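Local coordinates for protein putative polyketide cyclase (Acidithiobacillus ferrooxidans, PDB 3F9S) that probably acts as a SnoaL-like polyketide cyclase of the NTF2 superfamily, though its substrate and exact reaction are not known, at residues N24-A27 with S28-Y31; T13-T16 with R17-S21; D44-G48 with R49-V53. One frame throughout, in Å; residues are numbered along the deposited sequence.

Contact 1: residues N24-A27 with S28-Y31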
ATOM      1  N   ASN A  24     -16.568  16.362  -3.436  1.00 25.22           N
ATOM      2  CA  ASN A  24     -17.723  16.765  -2.668  1.00 27.42           C
ATOM      3  C   ASN A  24     -17.223  16.671  -1.225  1.00 27.12           C
ATOM      4  O   ASN A  24     -17.529  15.730  -0.506  1.00 27.87           O
ATOM      5  CB  ASN A  24     -18.935  15.878  -2.949  1.00 28.54           C
ATOM      6  CG  ASN A  24     -20.184  16.333  -2.219  1.00 35.19           C
ATOM      7  OD1 ASN A  24     -20.142  17.200  -1.337  1.00 32.83           O
ATOM      8  ND2 ASN A  24     -21.314  15.715  -2.569  1.00 35.75           N
ATOM      9  N   ILE A  25     -16.501  17.710  -0.816  1.00 26.87           N
ATOM     10  CA  ILE A  25     -15.821  17.747   0.484  1.00 28.80           C
ATOM     11  C   ILE A  25     -16.811  17.570   1.634  1.00 28.14           C
ATOM     12  O   ILE A  25     -16.558  16.807   2.558  1.00 26.35           O
ATOM     13  CB  ILE A  25     -15.040  19.068   0.725  1.00 30.12           C
ATOM     14  CG1 ILE A  25     -14.069  19.410  -0.410  1.00 34.83           C
ATOM     15  CG2 ILE A  25     -14.252  18.980   2.024  1.00 32.69           C
ATOM     16  CD1 ILE A  25     -13.087  18.347  -0.736  1.00 35.94           C
ATOM     17  N   GLU A  26     -17.937  18.266   1.538  1.00 28.33           N
ATOM     18  CA  GLU A  26     -18.980  18.238   2.569  1.00 28.20           C
ATOM     19  C   GLU A  26     -19.670  16.881   2.718  1.00 27.95           C
ATOM     20  O   GLU A  26     -20.193  16.590   3.789  1.00 28.85           O
ATOM     21  CB  GLU A  26     -19.971  19.390   2.367  1.00 29.23           C
ATOM     22  CG  GLU A  26     -19.298  20.791   2.371  1.00 31.33           C
ATOM     23  CD  GLU A  26     -18.428  21.034   3.611  1.00 37.74           C
ATOM     24  OE1 GLU A  26     -18.952  20.814   4.718  1.00 34.92           O
ATOM     25  OE2 GLU A  26     -17.233  21.418   3.487  1.00 40.60           O
ATOM     26  N   ALA A  27     -19.621  16.034   1.686  1.00 26.10           N
ATOM     27  CA  ALA A  27     -20.117  14.656   1.784  1.00 25.70           C
ATOM     28  C   ALA A  27     -19.363  13.854   2.844  1.00 25.74           C
ATOM     29  O   ALA A  27     -19.870  12.830   3.296  1.00 25.58           O
ATOM     30  CB  ALA A  27     -20.058  13.937   0.449  1.00 26.44           C
ATOM     31  N   SER A  28     -18.158  14.296   3.224  1.00 24.78           N
ATOM     32  CA  SER A  28     -17.417  13.719   4.360  1.00 24.53           C
ATOM     33  C   SER A  28     -18.269  13.604   5.615  1.00 25.63           C
ATOM     34  O   SER A  28     -18.090  12.685   6.390  1.00 25.04           O
ATOM     35  CB  SER A  28     -16.200  14.570   4.697  1.00 26.08           C
ATOM     36  OG  SER A  28     -15.360  14.687   3.562  1.00 25.88           O
ATOM     37  N   ASP A  29     -19.181  14.553   5.817  1.00 24.94           N
ATOM     38  CA  ASP A  29     -20.121  14.505   6.934  1.00 26.39           C
ATOM     39  C   ASP A  29     -20.914  13.202   7.034  1.00 27.66           C
ATOM     40  O   ASP A  29     -21.292  12.822   8.124  1.00 28.59           O
ATOM     41  CB  ASP A  29     -21.116  15.658   6.872  1.00 27.45           C
ATOM     42  CG  ASP A  29     -20.475  17.016   7.077  1.00 27.77           C
ATOM     43  OD1 ASP A  29     -19.279  17.106   7.405  1.00 35.60           O
ATOM     44  OD2 ASP A  29     -21.196  18.014   6.890  1.00 32.70           O
ATOM     45  N   LYS A  30     -21.198  12.565   5.904  1.00 27.82           N
ATOM     46  CA  LYS A  30     -21.952  11.319   5.867  1.00 28.96           C
ATOM     47  C   LYS A  30     -21.108  10.098   6.180  1.00 27.14           C
ATOM     48  O   LYS A  30     -21.661   9.060   6.539  1.00 28.11           O
ATOM     49  CB  LYS A  30     -22.536  11.091   4.476  1.00 29.05           C
ATOM     50  CG  LYS A  30     -23.445  12.178   3.967  1.00 34.11           C
ATOM     51  CD  LYS A  30     -24.059  11.821   2.612  1.00 32.64           C
ATOM     52  CE  LYS A  30     -23.037  11.827   1.484  1.00 36.84           C
ATOM     53  NZ  LYS A  30     -23.673  11.619   0.151  1.00 38.59           N
ATOM     54  N   TYR A  31     -19.788  10.208   6.021  1.00 24.39           N
ATOM     55  CA  TYR A  31     -18.896   9.050   6.100  1.00 24.76           C
ATOM     56  C   TYR A  31     -17.875   9.002   7.210  1.00 23.76           C
ATOM     57  O   TYR A  31     -17.393   7.923   7.521  1.00 24.99           O
ATOM     58  CB  TYR A  31     -18.076   9.015   4.813  1.00 23.52           C
ATOM     59  CG  TYR A  31     -18.909   8.947   3.578  1.00 24.33           C
ATOM     60  CD1 TYR A  31     -19.670   7.820   3.315  1.00 26.71           C
ATOM     61  CD2 TYR A  31     -18.956  10.016   2.678  1.00 25.23           C
ATOM     62  CE1 TYR A  31     -20.448   7.738   2.175  1.00 27.77           C
ATOM     63  CE2 TYR A  31     -19.737   9.949   1.528  1.00 26.82           C
ATOM     64  CZ  TYR A  31     -20.460   8.783   1.279  1.00 26.93           C
ATOM     65  OH  TYR A  31     -21.234   8.657   0.162  1.00 28.65           O
TER

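Contact 2: residues T13-T16 with R17-S21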
ATOM      1  N   THR A  13     -17.006   2.717  -1.541  1.00 26.00           N
ATOM      2  CA  THR A  13     -17.140   3.005  -2.944  1.00 26.09           C
ATOM      3  C   THR A  13     -17.780   4.384  -3.150  1.00 25.94           C
ATOM      4  O   THR A  13     -17.205   5.189  -3.882  1.00 25.97           O
ATOM      5  CB  THR A  13     -17.899   1.923  -3.690  1.00 25.73           C
ATOM      6  OG1 THR A  13     -17.287   0.649  -3.447  1.00 23.92           O
ATOM      7  CG2 THR A  13     -17.913   2.214  -5.217  1.00 27.74           C
ATOM      8  N   GLN A  14     -18.891   4.668  -2.468  1.00 26.37           N
ATOM      9  CA  GLN A  14     -19.601   5.957  -2.632  0.50 26.20           C
ATOM     10  C   GLN A  14     -18.766   7.106  -2.079  1.00 25.72           C
ATOM     11  O   GLN A  14     -18.646   8.150  -2.704  1.00 26.31           O
ATOM     12  CB  GLN A  14     -20.973   5.955  -1.940  0.50 27.33           C
ATOM     13  CG  GLN A  14     -21.897   7.069  -2.456  0.50 26.91           C
ATOM     14  CD  GLN A  14     -23.196   7.254  -1.669  0.50 27.65           C
ATOM     15  OE1 GLN A  14     -23.262   7.005  -0.462  0.50 32.48           O
ATOM     16  NE2 GLN A  14     -24.220   7.745  -2.350  0.50 28.93           N
ATOM     17  N   PHE A  15     -18.229   6.901  -0.878  1.00 23.27           N
ATOM     18  CA  PHE A  15     -17.355   7.858  -0.213  1.00 24.11           C
ATOM     19  C   PHE A  15     -16.177   8.258  -1.095  1.00 24.60           C
ATOM     20  O   PHE A  15     -15.908   9.437  -1.279  1.00 26.09           O
ATOM     21  CB  PHE A  15     -16.853   7.230   1.085  1.00 25.45           C
ATOM     22  CG  PHE A  15     -15.536   7.757   1.577  1.00 29.35           C
ATOM     23  CD1 PHE A  15     -15.402   9.027   2.098  1.00 29.40           C
ATOM     24  CD2 PHE A  15     -14.424   6.930   1.522  1.00 33.80           C
ATOM     25  CE1 PHE A  15     -14.149   9.462   2.567  1.00 27.88           C
ATOM     26  CE2 PHE A  15     -13.210   7.349   1.972  1.00 31.24           C
ATOM     27  CZ  PHE A  15     -13.063   8.605   2.489  1.00 27.13           C
ATOM     28  N   THR A  16     -15.509   7.254  -1.661  1.00 22.96           N
ATOM     29  CA  THR A  16     -14.353   7.474  -2.522  1.00 23.53           C
ATOM     30  C   THR A  16     -14.774   8.268  -3.732  1.00 23.94           C
ATOM     31  O   THR A  16     -14.101   9.219  -4.122  1.00 25.08           O
ATOM     32  CB  THR A  16     -13.708   6.133  -2.934  1.00 24.14           C
ATOM     33  OG1 THR A  16     -13.256   5.456  -1.749  1.00 27.04           O
ATOM     34  CG2 THR A  16     -12.527   6.340  -3.880  1.00 24.68           C
ATOM     35  N   ARG A  17     -15.918   7.900  -4.289  1.00 25.07           N
ATOM     36  CA  ARG A  17     -16.441   8.594  -5.444  0.50 25.31           C
ATOM     37  C   ARG A  17     -16.773  10.047  -5.113  1.00 25.11           C
ATOM     38  O   ARG A  17     -16.262  10.967  -5.761  1.00 25.60           O
ATOM     39  CB  ARG A  17     -17.669   7.875  -5.985  0.50 26.21           C
ATOM     40  CG  ARG A  17     -18.166   8.465  -7.268  0.50 29.89           C
ATOM     41  CD  ARG A  17     -19.373   7.742  -7.770  0.50 33.91           C
ATOM     42  NE  ARG A  17     -19.921   8.417  -8.943  0.50 36.20           N
ATOM     43  CZ  ARG A  17     -21.065   8.092  -9.549  0.50 38.13           C
ATOM     44  NH1 ARG A  17     -21.825   7.074  -9.132  0.50 37.98           N
ATOM     45  NH2 ARG A  17     -21.446   8.800 -10.609  0.50 41.94           N
ATOM     46  N   GLU A  18     -17.611  10.238  -4.109  1.00 26.49           N
ATOM     47  CA  GLU A  18     -18.100  11.577  -3.773  1.00 26.92           C
ATOM     48  C   GLU A  18     -17.057  12.524  -3.238  1.00 26.28           C
ATOM     49  O   GLU A  18     -16.917  13.651  -3.726  1.00 26.03           O
ATOM     50  CB  GLU A  18     -19.249  11.483  -2.774  1.00 27.23           C
ATOM     51  CG  GLU A  18     -20.480  10.849  -3.344  1.00 31.14           C
ATOM     52  CD  GLU A  18     -21.624  10.734  -2.353  1.00 31.30           C
ATOM     53  OE1 GLU A  18     -21.438  10.960  -1.139  1.00 33.39           O
ATOM     54  OE2 GLU A  18     -22.734  10.392  -2.814  1.00 43.81           O
ATOM     55  N   VAL A  19     -16.342  12.072  -2.220  1.00 25.29           N
ATOM     56  CA  VAL A  19     -15.365  12.935  -1.571  1.00 26.23           C
ATOM     57  C   VAL A  19     -14.076  13.054  -2.370  1.00 25.53           C
ATOM     58  O   VAL A  19     -13.646  14.159  -2.677  1.00 26.60           O
ATOM     59  CB  VAL A  19     -15.042  12.462  -0.148  1.00 26.31           C
ATOM     60  CG1 VAL A  19     -13.923  13.320   0.481  1.00 24.81           C
ATOM     61  CG2 VAL A  19     -16.299  12.485   0.706  1.00 25.92           C
ATOM     62  N   TRP A  20     -13.502  11.917  -2.738  1.00 25.17           N
ATOM     63  CA  TRP A  20     -12.156  11.898  -3.297  1.00 26.43           C
ATOM     64  C   TRP A  20     -12.037  12.037  -4.781  1.00 27.57           C
ATOM     65  O   TRP A  20     -11.067  12.632  -5.249  1.00 29.27           O
ATOM     66  CB  TRP A  20     -11.416  10.665  -2.793  1.00 25.86           C
ATOM     67  CG  TRP A  20     -11.095  10.884  -1.379  1.00 23.67           C
ATOM     68  CD1 TRP A  20     -11.805  10.458  -0.308  1.00 26.69           C
ATOM     69  CD2 TRP A  20     -10.054  11.731  -0.876  1.00 24.22           C
ATOM     70  NE1 TRP A  20     -11.239  10.939   0.843  1.00 26.13           N
ATOM     71  CE2 TRP A  20     -10.162  11.726   0.527  1.00 25.24           C
ATOM     72  CE3 TRP A  20      -9.019  12.464  -1.476  1.00 26.08           C
ATOM     73  CZ2 TRP A  20      -9.269  12.421   1.353  1.00 27.19           C
ATOM     74  CZ3 TRP A  20      -8.148  13.178  -0.663  1.00 27.19           C
ATOM     75  CH2 TRP A  20      -8.280  13.148   0.743  1.00 27.64           C
ATOM     76  N   SER A  21     -12.959  11.433  -5.517  1.00 27.77           N
ATOM     77  CA  SER A  21     -12.935  11.533  -6.966  1.00 27.31           C
ATOM     78  C   SER A  21     -13.691  12.754  -7.457  1.00 27.26           C
ATOM     79  O   SER A  21     -13.265  13.352  -8.435  1.00 27.50           O
ATOM     80  CB  SER A  21     -13.472  10.269  -7.623  1.00 27.81           C
ATOM     81  OG  SER A  21     -12.661   9.154  -7.293  1.00 25.45           O
TER

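Contact 3: residues D44-G48 with R49-V53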
ATOM      1  N   ASP A  44       2.211  12.009   4.494  1.00 28.39           N
ATOM      2  CA  ASP A  44       0.997  12.773   4.665  1.00 28.03           C
ATOM      3  C   ASP A  44       1.243  13.741   5.811  1.00 27.73           C
ATOM      4  O   ASP A  44       1.701  13.322   6.877  1.00 27.72           O
ATOM      5  CB  ASP A  44      -0.204  11.894   4.979  1.00 27.93           C
ATOM      6  CG  ASP A  44      -1.484  12.644   4.841  1.00 31.72           C
ATOM      7  OD1 ASP A  44      -1.865  13.247   5.844  1.00 32.81           O
ATOM      8  OD2 ASP A  44      -2.034  12.720   3.718  1.00 32.67           O
ATOM      9  N   PRO A  45       0.968  15.038   5.601  1.00 28.66           N
ATOM     10  CA  PRO A  45       1.156  16.000   6.690  1.00 29.22           C
ATOM     11  C   PRO A  45       0.371  15.691   7.972  1.00 28.44           C
ATOM     12  O   PRO A  45       0.814  16.054   9.059  1.00 29.65           O
ATOM     13  CB  PRO A  45       0.682  17.317   6.078  1.00 30.03           C
ATOM     14  CG  PRO A  45       0.765  17.130   4.648  1.00 31.07           C
ATOM     15  CD  PRO A  45       0.488  15.699   4.373  1.00 30.89           C
ATOM     16  N   TRP A  46      -0.750  14.987   7.835  1.00 28.91           N
ATOM     17  CA  TRP A  46      -1.614  14.592   8.949  1.00 28.50           C
ATOM     18  C   TRP A  46      -1.306  13.204   9.504  1.00 28.31           C
ATOM     19  O   TRP A  46      -2.038  12.717  10.367  1.00 27.91           O
ATOM     20  CB  TRP A  46      -3.088  14.647   8.504  1.00 29.53           C
ATOM     21  CG  TRP A  46      -3.526  16.027   8.166  1.00 27.55           C
ATOM     22  CD1 TRP A  46      -4.115  16.901   9.019  1.00 31.74           C
ATOM     23  CD2 TRP A  46      -3.367  16.726   6.920  1.00 28.65           C
ATOM     24  NE1 TRP A  46      -4.370  18.077   8.389  1.00 30.83           N
ATOM     25  CE2 TRP A  46      -3.919  18.008   7.098  1.00 34.94           C
ATOM     26  CE3 TRP A  46      -2.817  16.395   5.672  1.00 31.21           C
ATOM     27  CZ2 TRP A  46      -3.942  18.971   6.074  1.00 31.69           C
ATOM     28  CZ3 TRP A  46      -2.838  17.359   4.656  1.00 29.47           C
ATOM     29  CH2 TRP A  46      -3.401  18.624   4.872  1.00 30.20           C
ATOM     30  N   GLU A  47      -0.248  12.550   9.026  1.00 27.55           N
ATOM     31  CA  GLU A  47       0.078  11.222   9.517  1.00 26.89           C
ATOM     32  C   GLU A  47       0.238  11.216  11.032  1.00 27.15           C
ATOM     33  O   GLU A  47       0.871  12.094  11.604  1.00 26.43           O
ATOM     34  CB  GLU A  47       1.335  10.674   8.884  1.00 26.73           C
ATOM     35  CG  GLU A  47       1.463   9.177   9.095  1.00 26.13           C
ATOM     36  CD  GLU A  47       2.721   8.656   8.495  1.00 23.35           C
ATOM     37  OE1 GLU A  47       3.759   9.338   8.605  1.00 26.96           O
ATOM     38  OE2 GLU A  47       2.658   7.557   7.931  1.00 24.82           O
ATOM     39  N   GLY A  48      -0.408  10.244  11.662  1.00 28.01           N
ATOM     40  CA  GLY A  48      -0.420  10.102  13.088  1.00 28.77           C
ATOM     41  C   GLY A  48      -1.436  10.966  13.798  1.00 30.36           C
ATOM     42  O   GLY A  48      -1.612  10.792  14.994  1.00 32.87           O
ATOM     43  N   ARG A  49      -2.125  11.859  13.091  1.00 30.10           N
ATOM     44  CA  ARG A  49      -3.035  12.786  13.737  1.00 31.71           C
ATOM     45  C   ARG A  49      -4.441  12.234  13.821  1.00 29.33           C
ATOM     46  O   ARG A  49      -4.878  11.492  12.945  1.00 28.17           O
ATOM     47  CB  ARG A  49      -3.097  14.124  13.011  1.00 32.34           C
ATOM     48  CG  ARG A  49      -1.797  14.911  13.021  1.00 36.48           C
ATOM     49  CD  ARG A  49      -2.050  16.309  12.477  1.00 37.79           C
ATOM     50  NE  ARG A  49      -3.034  17.042  13.282  1.00 45.56           N
ATOM     51  CZ  ARG A  49      -3.691  18.146  12.913  1.00 48.01           C
ATOM     52  NH1 ARG A  49      -3.503  18.723  11.725  1.00 50.68           N
ATOM     53  NH2 ARG A  49      -4.569  18.690  13.761  1.00 53.27           N
ATOM     54  N   GLU A  50      -5.122  12.652  14.880  1.00 29.40           N
ATOM     55  CA  GLU A  50      -6.519  12.363  15.101  1.00 29.94           C
ATOM     56  C   GLU A  50      -7.200  13.638  14.666  1.00 27.20           C
ATOM     57  O   GLU A  50      -6.925  14.726  15.187  1.00 25.47           O
ATOM     58  CB  GLU A  50      -6.811  12.051  16.567  1.00 30.58           C
ATOM     59  CG  GLU A  50      -8.268  11.819  16.875  1.00 35.98           C
ATOM     60  CD  GLU A  50      -8.469  11.303  18.292  1.00 34.79           C
ATOM     61  OE1 GLU A  50      -8.139  10.127  18.542  1.00 46.24           O
ATOM     62  OE2 GLU A  50      -8.970  12.072  19.133  1.00 46.50           O
ATOM     63  N   LEU A  51      -8.070  13.495  13.682  1.00 26.37           N
ATOM     64  CA  LEU A  51      -8.818  14.606  13.110  1.00 25.50           C
ATOM     65  C   LEU A  51     -10.287  14.546  13.485  1.00 25.90           C
ATOM     66  O   LEU A  51     -10.839  13.473  13.692  1.00 26.00           O
ATOM     67  CB  LEU A  51      -8.741  14.498  11.588  1.00 25.66           C
ATOM     68  CG  LEU A  51      -7.322  14.531  10.993  1.00 25.38           C
ATOM     69  CD1 LEU A  51      -7.424  14.347   9.492  1.00 27.62           C
ATOM     70  CD2 LEU A  51      -6.639  15.842  11.352  1.00 31.65           C
ATOM     71  N   ASP A  52     -10.927  15.703  13.570  1.00 25.03           N
ATOM     72  CA  ASP A  52     -12.378  15.716  13.657  1.00 27.24           C
ATOM     73  C   ASP A  52     -12.844  15.825  12.205  1.00 25.99           C
ATOM     74  O   ASP A  52     -12.014  15.974  11.306  1.00 25.64           O
ATOM     75  CB  ASP A  52     -12.924  16.816  14.572  1.00 26.66           C
ATOM     76  CG  ASP A  52     -12.427  18.189  14.248  1.00 30.30           C
ATOM     77  OD1 ASP A  52     -11.829  18.406  13.178  1.00 27.08           O
ATOM     78  OD2 ASP A  52     -12.638  19.068  15.101  1.00 27.06           O
ATOM     79  N   VAL A  53     -14.147  15.810  11.961  1.00 26.45           N
ATOM     80  CA  VAL A  53     -14.652  15.897  10.577  1.00 26.90           C
ATOM     81  C   VAL A  53     -14.180  17.171   9.866  1.00 25.66           C
ATOM     82  O   VAL A  53     -13.793  17.121   8.695  1.00 25.36           O
ATOM     83  CB  VAL A  53     -16.180  15.698  10.493  1.00 27.42           C
ATOM     84  CG1 VAL A  53     -16.718  15.968   9.102  1.00 33.06           C
ATOM     85  CG2 VAL A  53     -16.544  14.266  10.885  1.00 26.77           C
TER

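Contact 1: residues N24-A27 with S28-Y31
Ser28 turns OG to the side of its own backbone N (chi1 -57°), which brings the hydroxyl back onto the carbonyl of Ile25, at 2.6 Å from Ser28 OG to Ile25 O. The hydroxyl lies in the plane of that carbonyl, whereas Ser28 N reaches the same oxygen from above the plane, at 3.1 Å, so two donors of one residue grip Ile25 O. The i to i+3 pattern then repeats: Asp29 N bonds to Glu26 O and Lys30 N to Ala27 O, as expected for a 3-10 turn running into the short helix 28-31. Asn24 OD1 accepts from Ala27 N in an Asx motif that opens this turn.

Glu26 and Asp29 run side by side with carboxylate planes almost perpendicular; Glu26 OE1 stands 4.2 Å from Asp29 OD2, and Lys57 NZ of helix 53-66 forms salt bridges with both residues. Lys30 bends at chi3 (-70°) and passes its CE along the methyl of Ala27, 3.8 Å from Ala27 CB, before NZ pairs with Glu18. Beside it, Tyr31 CD2 comes within 3.0 Å of Ala27 O, and Lys30 CB lies over the centre of one tyrosine face.

Chemically, the carbonyls of Asn24, Ile25, Glu26 and Ala27 all accept from amides within the turn, Ile25 O also taking the Ser28 hydroxyl, while the two neighbouring carboxylates share a lysine that would probably offset their mutual repulsion.

Contact 2: residues T13-T16 with R17-S21
Gln14 and Glu18 meet one turn apart on helix 8-21. Followed outward, Glu18 CB rests 3.4 Å from Gln14 O, the carbonyl that also takes Glu18 N in a nearly linear 2.7 Å bond (173°). CG stays close to that oxygen, and the extended chain then carries CD to 3.7 Å from Gln14 CG, the two side chains crossing at a slant. At the tip, OE2 lies 3.1 Å from Gln14 NE2, but the angle is too poor for a hydrogen bond; OE1 instead receives Lys30 NZ in a salt bridge and probably shares the hydroxyl of Tyr31 with Gln14 OE1. With an alanine in place of Glu18, the ammonium of Lys30 is likely to lose its carboxylate mate, and the Tyr31 hydroxyl one of its partners.

On the buried side, Phe15 swings CG away from its backbone N (chi1 154°) and its ring runs alongside Trp20. The indole edge is directed at the phenyl face in an offset edge-to-face pair, with the centroids of the phenyl and the five-membered indole ring 5.1 Å apart and planes at 78°. Phe15 CZ is 3.4 Å from Trp20 NE1, whose hydrogen-bond partner is Tyr56 OH. Val19 CG2 fills in against Phe15 CD1, while Val19 CG1 lies over one indole face, toward its rim.

Thr16 O accepts Ser21 N at 2.9 Å and Trp20 N only weakly, the mark of a pi-type turn at the helix end. The helix thus divides its chemistry, with a charged and amide network along one flank and aromatic packing along another.

Contact 3: residues D44-G48 with R49-V53
Trp46 and Arg49 make a surface contact within two successive beta turns, in the loop that leads from strand 36-40 into the short strand 50-51, at one edge of the sheet within this chain. The evidence for the second turn, type II from Trp46 to Arg49, is the 2.9 Å bond from Arg49 N to Trp46 O, with Gly48 at a positive phi in its third position. The first, type I from Asp44 to Glu47, is closed by Glu47 N on Asp44 O. Within it Asp44 OD1 accepts Trp46 N at 2.9 Å, an Asx turn, on the anti side of the carboxylate, while OD2 pairs with Arg59 of helix 53-66.

Arg49 passes its CB and CG over Trp46 O, then bends at chi3 (60°), which folds the guanidinium back beside the indole. NH1 ends 3.3 Å from Trp46 CD1; the two planes are 17° apart and NH1 approaches the indole obliquely. Leu51 comes in across the indole at about a right angle, its CD2 3.6 Å from Trp46 CD1, and the same methyl sits over one face of the guanidinium. Pro45 CB lies against an indole face, and the ring also touches Thr62 and Leu63.

Between the two segments, the Arg49 N to Trp46 O bond apart, the contact is chiefly van der Waals: the guanidinium, with CD behind it, lies beside the indole, CB and CG rest on the Trp46 carbonyl, and Leu51 closes the cluster with a methyl.

Contacts 1 and 2 have centres 9 Å apart and form one continuous patch, since helix 28-31 folds back against helix 8-21. The join is both polar and apolar: Lys30 NZ makes a 2.7 Å salt bridge to Glu18 OE1, and Tyr31 CZ packs 3.6 Å from Phe15 CA. Contact 3 stands further off, its centre 16 Å from that of contact 1 and 19 Å from that of contact 2; it meets contact 1 where Asp29 OD1 approaches Val53 CG1 at 3.3 Å. Helix 53-66 touches all three. A bound glycerol, probably from the crystallisation liquor, lies about 3 Å from the Trp20 side chain, a possible hint of a pocket beside contact 2.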